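Local coordinates for protein exotoxin type A (Streptococcus pyogenes phage T12, PDB 1FNU) that is a superantigen toxin, probably acting, as its relatives do, by linking MHC class II molecules to T-cell receptors outside the peptide groove, at residues F131-N136 with Q143-K148. Residues are numbered along the deposited sequence; the frame is centred on the assembly and turned at random.
Sequences FDIETN and QELDYK
Lys148 runs out from the helix as an extended chain and delivers its ammonium to the backbone of the strand: NZ donates to Glu134 O over 2.7 Å, lying in the carbonyl plane with a C=O...N angle of 150°. The same NZ also makes a salt bridge, at 3.1 Å, with OE2 of Glu144, one turn earlier on its own helix. That carboxylate oxygen accepts a second hydrogen bond, from the strand, since Thr135 OG1 donates to it at 2.9 Å. The two donors come from opposite faces of the carboxylate: the hydroxyl from well above its plane, 51° out, the ammonium nearer the plane, on the anti side. Thr135 can reach across because OG1 stands anti to its backbone N (chi1 177°). Glu144 OE1 forms a salt bridge with Lys137, two residues after Thr135, so with positive charge at both oxygens the carboxylate is probably kept ionised.

This is the beta-grasp domain of the toxin, where helix 142-157 packs against the mixed sheet; strand 126-135 is an edge strand of the sheet within this chain, hydrogen-bonded to strand 110-123, and the axes of 131-135 and 143-148, running roughly antiparallel, approach to 8.6 Å.

Beside the polar cluster the contact is apolar. Ile133 points its CD1 at Leu145 CD2, 3.5 Å away, the two side chains crossing at about a right angle, while its CG2 branch sits 4.1 Å from Lys148 CB. Farther along the helix, Val149 also touches Ile133, and Tyr152 stacks on the ring of Phe131.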
loop_
_atom_site.group_PDB
_atom_site.type_symbol
_atom_site.label_atom_id
_atom_site.label_comp_id
_atom_site.label_asym_id
_atom_site.label_seq_id
_atom_site.Cartn_x
_atom_site.Cartn_y
_atom_site.Cartn_z
ATOM N N PHE A 131 -40.065 1.841 -12.056
ATOM C CA PHE A 131 -39.436 0.896 -12.953
ATOM C C PHE A 131 -39.313 -0.380 -12.111
ATOM O O PHE A 131 -39.528 -0.382 -10.891
ATOM C CB PHE A 131 -38.072 1.353 -13.470
ATOM C CG PHE A 131 -37.048 1.630 -12.408
ATOM C CD1 PHE A 131 -37.039 2.841 -11.715
ATOM C CD2 PHE A 131 -36.069 0.683 -12.120
ATOM C CE1 PHE A 131 -36.078 3.125 -10.750
ATOM C CE2 PHE A 131 -35.081 0.958 -11.133
ATOM C CZ PHE A 131 -35.086 2.164 -10.459
ATOM N N ASP A 132 -39.012 -1.460 -12.805
ATOM C CA ASP A 132 -38.850 -2.771 -12.229
ATOM C C ASP A 132 -37.369 -3.206 -12.202
ATOM O O ASP A 132 -36.619 -2.913 -13.119
ATOM C CB ASP A 132 -39.567 -3.844 -13.092
ATOM C CG ASP A 132 -41.072 -3.646 -13.196
ATOM O OD1 ASP A 132 -41.765 -3.723 -12.142
ATOM O OD2 ASP A 132 -41.552 -3.435 -14.347
ATOM N N ILE A 133 -36.977 -3.894 -11.129
ATOM C CA ILE A 133 -35.658 -4.532 -11.082
ATOM C C ILE A 133 -36.132 -5.990 -10.874
ATOM O O ILE A 133 -37.335 -6.241 -10.682
ATOM C CB ILE A 133 -34.729 -4.038 -9.928
ATOM C CG1 ILE A 133 -35.370 -4.250 -8.571
ATOM C CG2 ILE A 133 -34.451 -2.572 -10.092
ATOM C CD1 ILE A 133 -34.396 -4.089 -7.426
ATOM N N GLU A 134 -35.202 -6.934 -10.938
ATOM C CA GLU A 134 -35.509 -8.364 -10.835
ATOM C C GLU A 134 -34.388 -9.081 -10.161
ATOM O O GLU A 134 -33.250 -8.725 -10.383
ATOM C CB GLU A 134 -35.513 -9.039 -12.188
ATOM C CG GLU A 134 -36.556 -8.774 -13.156
ATOM C CD GLU A 134 -36.339 -9.741 -14.323
ATOM O OE1 GLU A 134 -35.342 -9.587 -15.065
ATOM O OE2 GLU A 134 -37.131 -10.708 -14.461
ATOM N N THR A 135 -34.727 -10.133 -9.425
ATOM C CA THR A 135 -33.747 -10.998 -8.778
ATOM C C THR A 135 -34.205 -12.457 -8.891
ATOM O O THR A 135 -35.406 -12.727 -8.961
ATOM C CB THR A 135 -33.552 -10.671 -7.290
ATOM O OG1 THR A 135 -32.642 -11.605 -6.738
ATOM C CG2 THR A 135 -34.864 -10.757 -6.483
ATOM N N ASN A 136 -33.241 -13.375 -8.908
ATOM C CA ASN A 136 -33.482 -14.814 -8.983
ATOM C C ASN A 136 -33.436 -15.425 -7.582
ATOM O O ASN A 136 -33.661 -16.620 -7.431
ATOM C CB ASN A 136 -32.412 -15.517 -9.837
ATOM C CG ASN A 136 -32.303 -14.961 -11.275
ATOM O OD1 ASN A 136 -33.300 -14.723 -11.946
ATOM N ND2 ASN A 136 -31.077 -14.788 -11.752
ATOM N N GLN A 143 -27.679 -5.052 -1.126
ATOM C CA GLN A 143 -26.670 -4.681 -2.076
ATOM C C GLN A 143 -27.076 -5.021 -3.524
ATOM O O GLN A 143 -27.023 -4.180 -4.473
ATOM C CB GLN A 143 -25.309 -5.369 -1.717
ATOM C CG GLN A 143 -24.146 -4.915 -2.628
ATOM C CD GLN A 143 -22.816 -5.520 -2.336
ATOM O OE1 GLN A 143 -22.674 -6.370 -1.465
ATOM N NE2 GLN A 143 -21.811 -5.108 -3.090
ATOM N N GLU A 144 -27.458 -6.257 -3.742
ATOM C CA GLU A 144 -27.792 -6.609 -5.099
ATOM C C GLU A 144 -28.924 -5.722 -5.703
ATOM O O GLU A 144 -28.886 -5.269 -6.872
ATOM C CB GLU A 144 -28.162 -8.101 -5.168
ATOM C CG GLU A 144 -28.936 -8.481 -6.387
ATOM C CD GLU A 144 -29.215 -10.006 -6.485
ATOM O OE1 GLU A 144 -28.606 -10.789 -5.718
ATOM O OE2 GLU A 144 -30.029 -10.423 -7.356
ATOM N N LEU A 145 -29.899 -5.428 -4.880
ATOM C CA LEU A 145 -31.052 -4.658 -5.380
ATOM C C LEU A 145 -30.702 -3.199 -5.641
ATOM O O LEU A 145 -31.165 -2.629 -6.634
ATOM C CB LEU A 145 -32.162 -4.780 -4.385
ATOM C CG LEU A 145 -32.622 -6.243 -4.253
ATOM C CD1 LEU A 145 -33.637 -6.233 -3.186
ATOM C CD2 LEU A 145 -33.251 -6.790 -5.432
ATOM N N ASP A 146 -29.868 -2.643 -4.772
ATOM C CA ASP A 146 -29.344 -1.236 -4.875
ATOM C C ASP A 146 -28.490 -1.186 -6.151
ATOM O O ASP A 146 -28.657 -0.307 -6.991
ATOM C CB ASP A 146 -28.551 -0.958 -3.619
ATOM C CG ASP A 146 -28.072 0.465 -3.507
ATOM O OD1 ASP A 146 -28.746 1.384 -4.040
ATOM O OD2 ASP A 146 -27.033 0.677 -2.834
ATOM N N TYR A 147 -27.629 -2.178 -6.363
ATOM C CA TYR A 147 -26.841 -2.135 -7.575
ATOM C C TYR A 147 -27.781 -2.011 -8.738
ATOM O O TYR A 147 -27.656 -1.109 -9.517
ATOM C CB TYR A 147 -25.989 -3.366 -7.792
ATOM C CG TYR A 147 -25.391 -3.279 -9.162
ATOM C CD1 TYR A 147 -24.319 -2.407 -9.438
ATOM C CD2 TYR A 147 -25.936 -4.000 -10.218
ATOM C CE1 TYR A 147 -23.824 -2.243 -10.760
ATOM C CE2 TYR A 147 -25.430 -3.850 -11.563
ATOM C CZ TYR A 147 -24.388 -2.971 -11.830
ATOM O OH TYR A 147 -23.965 -2.865 -13.214
ATOM N N LYS A 148 -28.710 -2.962 -8.898
ATOM C CA LYS A 148 -29.669 -2.831 -10.001
ATOM C C LYS A 148 -30.473 -1.503 -10.010
ATOM O O LYS A 148 -30.709 -0.922 -11.053
ATOM C CB LYS A 148 -30.608 -4.034 -9.976
ATOM C CG LYS A 148 -29.803 -5.279 -10.349
ATOM C CD LYS A 148 -30.537 -6.596 -9.956
ATOM C CE LYS A 148 -30.090 -7.829 -10.758
ATOM N NZ LYS A 148 -30.581 -9.150 -10.172
#